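Local coordinates for protein Thiosulfate:glutathione sulfurtransferase (Saccharomyces cerevisiae, PDB 3D1P) that transfers sulfane sulfur from thiosulfate to glutathione, making S-sulfanylglutathione, a central intermediate of mitochondrial hydrogen sulfide metabolism, at residues Q23-E28 against E93-C98; D45-S50 against G124-W129; I61-R66 against D70-D75. One frame throughout, in Å; residues are numbered along the deposited sequence. Where two conformers were deposited one is given.

Contact 1: residues Q23-E28 against E93-C98; sequences QSYSFE and ELIFYC. With ACT (acetate ion), chain C.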
loop_
_atom_site.group_PDB
_atom_site.type_symbol
_atom_site.label_atom_id
_atom_site.label_comp_id
_atom_site.label_asym_id
_atom_site.label_seq_id
_atom_site.Cartn_x
_atom_site.Cartn_y
_atom_site.Cartn_z
ATOM N N GLN A 23 -8.785 -8.718 -5.001
ATOM C CA GLN A 23 -8.701 -7.876 -6.122
ATOM C C GLN A 23 -7.248 -7.535 -6.375
ATOM O O GLN A 23 -6.540 -7.123 -5.462
ATOM C CB GLN A 23 -9.467 -6.589 -5.841
ATOM C CG GLN A 23 -9.421 -5.578 -6.972
ATOM C CD GLN A 23 -10.062 -6.053 -8.262
ATOM O OE1 GLN A 23 -9.409 -6.201 -9.303
ATOM N NE2 GLN A 23 -11.348 -6.328 -8.196
ATOM N N SER A 24 -6.801 -7.678 -7.609
ATOM C CA SER A 24 -5.465 -7.354 -8.018
ATOM C C SER A 24 -5.505 -6.365 -9.188
ATOM O O SER A 24 -6.422 -6.410 -10.020
ATOM C CB SER A 24 -4.742 -8.612 -8.453
ATOM O OG SER A 24 -5.517 -9.297 -9.400
ATOM N N TYR A 25 -4.478 -5.522 -9.272
ATOM C CA TYR A 25 -4.424 -4.442 -10.244
ATOM C C TYR A 25 -3.138 -4.504 -11.068
ATOM O O TYR A 25 -2.043 -4.700 -10.523
ATOM C CB TYR A 25 -4.506 -3.105 -9.544
ATOM C CG TYR A 25 -5.818 -2.905 -8.802
ATOM C CD1 TYR A 25 -7.039 -2.953 -9.466
ATOM C CD2 TYR A 25 -5.836 -2.641 -7.461
ATOM C CE1 TYR A 25 -8.241 -2.729 -8.799
ATOM C CE2 TYR A 25 -7.052 -2.386 -6.781
ATOM C CZ TYR A 25 -8.249 -2.451 -7.460
ATOM O OH TYR A 25 -9.447 -2.192 -6.855
ATOM N N SER A 26 -3.271 -4.292 -12.372
ATOM C CA SER A 26 -2.159 -4.079 -13.284
ATOM C C SER A 26 -1.646 -2.647 -13.211
ATOM O O SER A 26 -2.259 -1.762 -12.607
ATOM C CB SER A 26 -2.625 -4.317 -14.705
ATOM O OG SER A 26 -3.552 -3.304 -15.051
ATOM N N PHE A 27 -0.563 -2.381 -13.923
ATOM C CA PHE A 27 -0.080 -1.002 -14.073
ATOM C C PHE A 27 -1.179 -0.061 -14.577
ATOM O O PHE A 27 -1.391 1.004 -14.011
ATOM C CB PHE A 27 1.099 -0.952 -15.049
ATOM C CG PHE A 27 1.558 0.453 -15.282
ATOM C CD1 PHE A 27 2.179 1.182 -14.276
ATOM C CD2 PHE A 27 1.373 1.081 -16.520
ATOM C CE1 PHE A 27 2.562 2.486 -14.463
ATOM C CE2 PHE A 27 1.785 2.376 -16.720
ATOM C CZ PHE A 27 2.402 3.081 -15.683
ATOM N N GLU A 28 -1.865 -0.440 -15.657
ATOM C CA GLU A 28 -2.883 0.429 -16.189
ATOM C C GLU A 28 -4.012 0.653 -15.199
ATOM O O GLU A 28 -4.558 1.769 -15.071
ATOM C CB GLU A 28 -3.404 -0.094 -17.528
ATOM C CG GLU A 28 -2.403 0.109 -18.627
ATOM C CD GLU A 28 -2.272 1.602 -19.080
ATOM O OE1 GLU A 28 -3.303 2.237 -19.115
ATOM O OE2 GLU A 28 -1.142 1.978 -19.449
ATOM N N GLU A 93 -10.734 1.044 0.909
ATOM C CA GLU A 93 -9.998 0.030 0.174
ATOM C C GLU A 93 -8.496 0.301 0.337
ATOM O O GLU A 93 -8.030 1.371 -0.043
ATOM C CB GLU A 93 -10.324 0.070 -1.315
ATOM C CG GLU A 93 -9.565 -0.954 -2.102
ATOM C CD GLU A 93 -9.764 -0.903 -3.607
ATOM O OE1 GLU A 93 -10.436 -0.000 -4.116
ATOM O OE2 GLU A 93 -9.199 -1.793 -4.285
ATOM N N LEU A 94 -7.765 -0.652 0.892
ATOM C CA LEU A 94 -6.318 -0.531 1.035
ATOM C C LEU A 94 -5.666 -1.404 -0.039
ATOM O O LEU A 94 -5.980 -2.599 -0.134
ATOM C CB LEU A 94 -5.846 -1.013 2.406
ATOM C CG LEU A 94 -5.882 0.033 3.525
ATOM C CD1 LEU A 94 -7.311 0.591 3.790
ATOM C CD2 LEU A 94 -5.273 -0.560 4.783
ATOM N N ILE A 95 -4.785 -0.809 -0.830
ATOM C CA ILE A 95 -4.106 -1.488 -1.927
ATOM C C ILE A 95 -2.642 -1.656 -1.530
ATOM O O ILE A 95 -1.943 -0.669 -1.357
ATOM C CB ILE A 95 -4.202 -0.709 -3.232
ATOM C CG1 ILE A 95 -5.641 -0.364 -3.569
ATOM C CG2 ILE A 95 -3.535 -1.516 -4.356
ATOM C CD1 ILE A 95 -5.798 0.496 -4.851
ATOM N N PHE A 96 -2.193 -2.899 -1.384
ATOM C CA PHE A 96 -0.886 -3.188 -0.839
ATOM C C PHE A 96 0.132 -3.522 -1.921
ATOM O O PHE A 96 -0.163 -4.260 -2.876
ATOM C CB PHE A 96 -0.970 -4.416 0.068
ATOM C CG PHE A 96 -1.700 -4.144 1.330
ATOM C CD1 PHE A 96 -1.020 -3.747 2.478
ATOM C CD2 PHE A 96 -3.089 -4.235 1.384
ATOM C CE1 PHE A 96 -1.723 -3.475 3.640
ATOM C CE2 PHE A 96 -3.783 -3.936 2.552
ATOM C CZ PHE A 96 -3.087 -3.535 3.652
ATOM N N TYR A 97 1.362 -3.045 -1.729
ATOM C CA TYR A 97 2.465 -3.371 -2.648
ATOM C C TYR A 97 3.786 -3.051 -1.953
ATOM O O TYR A 97 3.847 -2.326 -0.964
ATOM C CB TYR A 97 2.336 -2.602 -3.967
ATOM C CG TYR A 97 2.207 -1.115 -3.807
ATOM C CD1 TYR A 97 3.332 -0.297 -3.803
ATOM C CD2 TYR A 97 0.976 -0.495 -3.661
ATOM C CE1 TYR A 97 3.234 1.056 -3.657
ATOM C CE2 TYR A 97 0.850 0.865 -3.494
ATOM C CZ TYR A 97 1.982 1.664 -3.508
ATOM O OH TYR A 97 1.846 3.014 -3.370
ATOM N N CYS A 98 4.848 -3.569 -2.561
ATOM C CA CYS A 98 6.213 -3.288 -2.107
ATOM C C CYS A 98 7.069 -2.958 -3.346
ATOM O O CYS A 98 6.738 -2.035 -4.078
ATOM C CB CYS A 98 6.753 -4.409 -1.181
ATOM S SG CYS A 98 6.776 -6.047 -1.921
HETATM C C ACT C . -4.451 -4.174 -18.534
HETATM O O ACT C . -4.828 -3.849 -17.362
HETATM O OXT ACT C . -3.322 -3.751 -18.896
HETATM C CH3 ACT C . -5.308 -4.997 -19.385
#

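Contact 2: residues D45-S50 against G124-W129; sequences DVREPS and GSMNDW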
loop_
_atom_site.group_PDB
_atom_site.type_symbol
_atom_site.label_atom_id
_atom_site.label_comp_id
_atom_site.label_asym_id
_atom_site.label_seq_id
_atom_site.Cartn_x
_atom_site.Cartn_y
_atom_site.Cartn_z
ATOM N N ASP A 45 2.223 1.343 0.643
ATOM C CA ASP A 45 3.551 0.955 0.193
ATOM C C ASP A 45 4.310 0.453 1.412
ATOM O O ASP A 45 4.571 1.194 2.363
ATOM C CB ASP A 45 4.227 2.193 -0.418
ATOM C CG ASP A 45 5.574 1.938 -1.038
ATOM O OD1 ASP A 45 6.307 1.025 -0.625
ATOM O OD2 ASP A 45 5.909 2.730 -1.958
ATOM N N VAL A 46 4.629 -0.838 1.407
ATOM C CA VAL A 46 5.229 -1.475 2.581
ATOM C C VAL A 46 6.729 -1.715 2.411
ATOM O O VAL A 46 7.324 -2.475 3.171
ATOM C CB VAL A 46 4.466 -2.747 3.010
ATOM C CG1 VAL A 46 3.000 -2.428 3.197
ATOM C CG2 VAL A 46 4.643 -3.906 2.072
ATOM N N ARG A 47 7.352 -1.021 1.466
ATOM C CA ARG A 47 8.807 -0.986 1.423
ATOM C C ARG A 47 9.369 -0.270 2.661
ATOM O O ARG A 47 8.643 0.364 3.427
ATOM C CB ARG A 47 9.274 -0.302 0.138
ATOM C CG ARG A 47 8.887 -1.047 -1.126
ATOM C CD ARG A 47 9.299 -0.332 -2.397
ATOM N NE ARG A 47 8.654 0.986 -2.442
ATOM C CZ ARG A 47 9.114 2.054 -3.044
ATOM N NH1 ARG A 47 10.212 2.026 -3.755
ATOM N NH2 ARG A 47 8.442 3.188 -2.906
ATOM N N GLU A 48 10.679 -0.392 2.848
ATOM C CA GLU A 48 11.333 0.324 3.929
ATOM C C GLU A 48 11.394 1.816 3.609
ATOM O O GLU A 48 11.304 2.216 2.449
ATOM C CB GLU A 48 12.724 -0.225 4.207
ATOM C CG GLU A 48 12.684 -1.644 4.779
ATOM C CD GLU A 48 11.873 -1.710 6.066
ATOM O OE1 GLU A 48 12.242 -0.972 7.013
ATOM O OE2 GLU A 48 10.843 -2.404 6.119
ATOM N N PRO A 49 11.572 2.661 4.613
ATOM C CA PRO A 49 11.576 4.114 4.364
ATOM C C PRO A 49 12.621 4.559 3.342
ATOM O O PRO A 49 12.376 5.468 2.560
ATOM C CB PRO A 49 11.784 4.700 5.760
ATOM C CG PRO A 49 11.162 3.688 6.685
ATOM C CD PRO A 49 11.586 2.383 6.071
ATOM N N SER A 50 13.796 3.928 3.342
ATOM C CA SER A 50 14.841 4.267 2.411
ATOM C C SER A 50 14.402 3.980 0.996
ATOM O O SER A 50 14.462 4.928 0.156
ATOM C CB SER A 50 16.126 3.564 2.840
ATOM O OG SER A 50 15.932 2.186 3.011
ATOM N N GLY A 124 2.461 -6.259 -9.114
ATOM C CA GLY A 124 3.664 -5.835 -9.770
ATOM C C GLY A 124 4.494 -4.865 -8.950
ATOM O O GLY A 124 5.717 -4.792 -9.091
ATOM N N SER A 125 3.813 -4.107 -8.088
ATOM C CA SER A 125 4.459 -3.309 -7.077
ATOM C C SER A 125 5.327 -2.210 -7.708
ATOM O O SER A 125 5.156 -1.850 -8.865
ATOM C CB SER A 125 5.187 -4.211 -6.078
ATOM O OG SER A 125 4.244 -4.932 -5.267
HETATM N N MSE A 126 6.224 -1.609 -6.903
HETATM C CA MSE A 126 6.961 -0.463 -7.436
HETATM C C MSE A 126 7.910 -0.843 -8.551
HETATM O O MSE A 126 8.235 0.001 -9.395
HETATM C CB MSE A 126 7.653 0.310 -6.311
HETATM C CG MSE A 126 6.694 1.045 -5.409
HETATM SE SE MSE A 126 5.637 2.403 -6.301
HETATM C CE MSE A 126 7.088 3.561 -6.811
ATOM N N ASN A 127 8.353 -2.109 -8.630
ATOM C CA ASN A 127 9.161 -2.506 -9.769
ATOM C C ASN A 127 8.339 -2.357 -11.044
ATOM O O ASN A 127 8.831 -1.868 -12.061
ATOM C CB ASN A 127 9.644 -3.958 -9.633
ATOM C CG ASN A 127 10.708 -4.137 -8.590
ATOM O OD1 ASN A 127 11.098 -3.224 -7.859
ATOM N ND2 ASN A 127 11.178 -5.405 -8.481
ATOM N N ASP A 128 7.084 -2.806 -10.998
ATOM C CA ASP A 128 6.187 -2.667 -12.130
ATOM C C ASP A 128 5.923 -1.197 -12.450
ATOM O O ASP A 128 5.952 -0.773 -13.620
ATOM C CB ASP A 128 4.906 -3.422 -11.831
ATOM C CG ASP A 128 3.863 -3.331 -12.934
ATOM O OD1 ASP A 128 3.731 -4.316 -13.698
ATOM O OD2 ASP A 128 3.174 -2.293 -12.996
ATOM N N TRP A 129 5.683 -0.403 -11.417
ATOM C CA TRP A 129 5.371 1.004 -11.603
ATOM C C TRP A 129 6.508 1.693 -12.356
ATOM O O TRP A 129 6.301 2.364 -13.383
ATOM C CB TRP A 129 5.120 1.650 -10.242
ATOM C CG TRP A 129 4.672 3.086 -10.299
ATOM C CD1 TRP A 129 5.411 4.176 -9.972
ATOM C CD2 TRP A 129 3.341 3.571 -10.601
ATOM N NE1 TRP A 129 4.642 5.317 -10.058
ATOM C CE2 TRP A 129 3.373 4.969 -10.445
ATOM C CE3 TRP A 129 2.130 2.957 -10.968
ATOM C CZ2 TRP A 129 2.241 5.768 -10.680
ATOM C CZ3 TRP A 129 1.027 3.738 -11.215
ATOM C CH2 TRP A 129 1.097 5.137 -11.062
#

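Contact 3: residues I61-R66 against D70-D75; sequences INVPYR and DAFALD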
loop_
_atom_site.group_PDB
_atom_site.type_symbol
_atom_site.label_atom_id
_atom_site.label_comp_id
_atom_site.label_asym_id
_atom_site.label_seq_id
_atom_site.Cartn_x
_atom_site.Cartn_y
_atom_site.Cartn_z
ATOM N N ILE A 61 0.867 6.012 1.349
ATOM C CA ILE A 61 1.437 5.964 2.685
ATOM C C ILE A 61 2.509 4.890 2.732
ATOM O O ILE A 61 2.522 3.965 1.927
ATOM C CB ILE A 61 0.368 5.740 3.774
ATOM C CG1 ILE A 61 -0.273 4.338 3.691
ATOM C CG2 ILE A 61 -0.660 6.867 3.710
ATOM C CD1 ILE A 61 -1.196 4.024 4.863
ATOM N N ASN A 62 3.434 5.045 3.679
ATOM C CA ASN A 62 4.510 4.071 3.863
ATOM C C ASN A 62 4.309 3.394 5.215
ATOM O O ASN A 62 4.339 4.026 6.258
ATOM C CB ASN A 62 5.851 4.786 3.822
ATOM C CG ASN A 62 7.058 3.847 3.902
ATOM O OD1 ASN A 62 8.114 4.216 4.442
ATOM N ND2 ASN A 62 6.975 2.677 3.292
ATOM N N VAL A 63 4.099 2.069 5.176
ATOM C CA VAL A 63 3.917 1.270 6.389
ATOM C C VAL A 63 4.870 0.071 6.270
ATOM O O VAL A 63 4.488 -0.998 5.800
ATOM C CB VAL A 63 2.470 0.815 6.605
ATOM C CG1 VAL A 63 2.362 0.147 7.976
ATOM C CG2 VAL A 63 1.508 2.013 6.509
ATOM N N PRO A 64 6.138 0.279 6.606
ATOM C CA PRO A 64 7.161 -0.720 6.273
ATOM C C PRO A 64 6.889 -2.107 6.846
ATOM O O PRO A 64 6.713 -2.280 8.059
ATOM C CB PRO A 64 8.437 -0.120 6.886
ATOM C CG PRO A 64 8.192 1.389 6.861
ATOM C CD PRO A 64 6.726 1.511 7.179
ATOM N N TYR A 65 6.952 -3.136 5.977
ATOM C CA TYR A 65 6.664 -4.485 6.418
ATOM C C TYR A 65 7.841 -5.110 7.166
ATOM O O TYR A 65 7.651 -5.692 8.217
ATOM C CB TYR A 65 6.217 -5.370 5.252
ATOM C CG TYR A 65 5.852 -6.743 5.727
ATOM C CD1 TYR A 65 4.683 -6.955 6.432
ATOM C CD2 TYR A 65 6.688 -7.829 5.504
ATOM C CE1 TYR A 65 4.360 -8.229 6.948
ATOM C CE2 TYR A 65 6.376 -9.059 6.013
ATOM C CZ TYR A 65 5.217 -9.249 6.725
ATOM O OH TYR A 65 4.925 -10.505 7.216
ATOM N N ARG A 66 9.043 -4.982 6.614
ATOM C CA ARG A 66 10.232 -5.574 7.220
ATOM C C ARG A 66 10.459 -5.088 8.650
ATOM O O ARG A 66 10.750 -5.879 9.546
ATOM C CB ARG A 66 11.468 -5.285 6.366
ATOM C CG ARG A 66 11.709 -6.300 5.261
ATOM C CD ARG A 66 12.880 -5.891 4.381
ATOM N NE ARG A 66 14.157 -6.013 5.078
ATOM C CZ ARG A 66 14.763 -7.170 5.331
ATOM N NH1 ARG A 66 14.209 -8.310 4.941
ATOM N NH2 ARG A 66 15.924 -7.186 5.971
ATOM N N ASP A 70 3.921 -6.288 12.004
ATOM C CA ASP A 70 2.682 -6.267 12.774
ATOM C C ASP A 70 1.894 -4.996 12.680
ATOM O O ASP A 70 0.896 -4.879 13.365
ATOM C CB ASP A 70 3.002 -6.478 14.290
ATOM C CG ASP A 70 3.993 -5.405 14.850
ATOM O OD1 ASP A 70 4.846 -4.775 14.065
ATOM O OD2 ASP A 70 3.976 -5.280 16.118
ATOM N N ALA A 71 2.312 -4.033 11.854
ATOM C CA ALA A 71 1.677 -2.744 11.863
ATOM C C ALA A 71 0.160 -2.855 11.715
ATOM O O ALA A 71 -0.573 -2.216 12.458
ATOM C CB ALA A 71 2.208 -1.866 10.732
ATOM N N PHE A 72 -0.306 -3.660 10.766
ATOM C CA PHE A 72 -1.728 -3.702 10.515
ATOM C C PHE A 72 -2.529 -4.499 11.529
ATOM O O PHE A 72 -3.756 -4.561 11.407
ATOM C CB PHE A 72 -2.034 -4.105 9.074
ATOM C CG PHE A 72 -1.851 -2.942 8.131
ATOM C CD1 PHE A 72 -2.837 -1.965 8.056
ATOM C CD2 PHE A 72 -0.692 -2.761 7.409
ATOM C CE1 PHE A 72 -2.670 -0.835 7.300
ATOM C CE2 PHE A 72 -0.521 -1.640 6.629
ATOM C CZ PHE A 72 -1.522 -0.663 6.575
ATOM N N ALA A 73 -1.852 -5.024 12.555
ATOM C CA ALA A 73 -2.489 -5.642 13.707
ATOM C C ALA A 73 -2.552 -4.701 14.899
ATOM O O ALA A 73 -3.132 -5.054 15.929
ATOM C CB ALA A 73 -1.753 -6.918 14.102
ATOM N N LEU A 74 -1.991 -3.500 14.805
ATOM C CA LEU A 74 -1.963 -2.585 15.940
ATOM C C LEU A 74 -3.242 -1.789 16.065
ATOM O O LEU A 74 -3.860 -1.421 15.080
ATOM C CB LEU A 74 -0.794 -1.598 15.772
ATOM C CG LEU A 74 0.582 -2.237 15.674
ATOM C CD1 LEU A 74 1.643 -1.184 15.408
ATOM C CD2 LEU A 74 0.921 -3.061 16.907
ATOM N N ASP A 75 -3.607 -1.482 17.298
ATOM C CA ASP A 75 -4.724 -0.558 17.519
ATOM C C ASP A 75 -4.336 0.856 17.053
ATOM O O ASP A 75 -3.151 1.130 16.805
ATOM C CB ASP A 75 -5.175 -0.584 18.966
ATOM C CG ASP A 75 -4.221 0.115 19.881
ATOM O OD1 ASP A 75 -3.882 1.302 19.677
ATOM O OD2 ASP A 75 -3.820 -0.499 20.891
#

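Contact 1: residues Q23-E28 against E93-C98
Tyr25 reaches across to Glu93 and Ile95, and its ring and hydroxyl carry the whole contact. From CB the side chain leaves toward strand 93-97; CG lies beside the backbone N and anti to the carbonyl carbon (chi1 -63°), which turns the ring toward that strand. CD2 is the first ring atom to meet the strand, 4.0 Å from the branch methyl CG2 of Ile95. One atom further out, Tyr25 CE2 rests 3.7 Å from Ile95 CD1, the two side chains running almost perpendicular to each other. Glu93 OE2 lies at the ring edge, in its plane, 3.3 Å from Tyr25 CE2. At the tip, Tyr25 OH donates a short hydrogen bond of 2.6 Å to Glu93 OE2, taken on the syn lone pair. The carboxylate is turned 51° from the ring plane. Glu93 arrives from the opposite direction on an extended chain, and its OE2 is held a second time by the hydroxyl of Ser120.

Further along, Ser26 is the N-cap of helix 27-36. Its OG donates to O of an acetate ion at 2.7 Å, a guest probably taken from the crystallisation liquor. This serine is phosphorylated in another structure of the protein, but not here.

Strand 119-121 runs between strands 23-24 and 93-97, and Gln23 and Tyr25 bond to the backbone of its Leu121; Tyr25 therefore spans a whole strand to reach Glu93. Met30 and Ile33 of helix 27-36 touch both Tyr25 and Ile95, enclosing the apolar part of the pair between helix and sheet.

Contact 2: residues D45-S50 against G124-W129
Around Arg47 and Met126 the two backbones keep well apart, the nearest CA atoms being those of Asp45 and Met126 at 8.5 Å, so side chains alone bridge the gap between the loop after strand 41-45 and the first turn of helix 125-131. Met126, a selenomethionine in this crystal and modelled in two conformers, lays CG over one face of the Arg47 guanidinium, 3.5 Å from CZ and above its centre. The two chains cross at about a right angle. Asp45 takes the edge of the same group: Arg47 NE donates to Asp45 OD1 at 3.0 Å (165°) and Arg47 NH2 to Asp45 OD2 at 2.7 Å (154°), each oxygen using its syn lone pair. This side-on salt bridge fixes the plane that Met126 packs against. Asp45 OD1 also accepts from the backbone N of Arg47 at 3.1 Å, closing an Asx turn, while NH2 of Arg47 has a further acceptor in the carbonyl of Val55. The Asp-Val-Arg-Glu sequence here recurs in rhodanese domains, and its arginine side chain lies about 4 Å from that of Cys98, the persulfide-forming cysteine, which places this pair beside the active site.

Contact 3: residues I61-R66 against D70-D75
Val63 points its two methyl groups at Ala71 and Phe72, and these three buried residues make up the contact. Its CG1 stands anti to the backbone N (chi1 -173°) and is thereby brought against both the methyl of Ala71 and the ring of Phe72, which lie in directions about a right angle apart. Val63 CG1 and Ala71 CB are only 3.4 Å apart, closer than carbons usually pack, a tight fit of two methyl groups meeting almost head-on. Toward Phe72 the approach is slanting. Val63 CG1 comes to 3.6 Å from Phe72 CE2, and the other methyl, Val63 CG2, lies 4.0 Å from CZ at the end of the ring, so the valine fork spans the outer corner of the aromatic. The ring reaches this place although the bond from CA of Phe72 does not itself aim at Val63: with CG beside the backbone N (chi1 -79°), the ring swings round so that its CE2-CZ end comes to the valine.

A short 3-10 turn sets Ala71 and Phe72 side by side, bonded from Ala73 N to Asp70 O at 2.9 Å and from Leu74 N to Ala71 O at 3.0 Å. Phe79 of helix 76-83 touches both Val63 and Ala71, and Phe72 meets Phe96 edge-to-face and packs on Val110 of helix 102-112. Val63, just past strand 61-62, keeps a backbone bond to Asp45. The contact thus joins the edge of the parallel sheet to its connection with helix 76-83, as part of the hydrophobic core between strands and helices in the alpha/beta rhodanese fold.

How the contacts relate
Strand 93-97 links the three contacts: its Cys98 end meets contact 2, and its Leu94 and Phe96 meet Phe72 of contact 3. Contacts 1 and 2, centres about 11 Å apart, share two probable backbone hydrogen bonds, Cys98 O to Met126 N and Tyr97 O to Val46 N, both 2.9 Å. Contacts 2 and 3, centres about 14 Å apart, are stitched by Val46 O to Tyr65 N and Arg47 O to Asn62 ND2. Contacts 1 and 3, about 17 Å apart on opposite sides of the chain's centre, touch at Leu94 CD2 and Phe72 CE1, 3.6 Å. Cys98 belongs to contact 1; between side chains, Arg47 of contact 2 is about 4 Å away, Val63 of contact 3 about 10 Å.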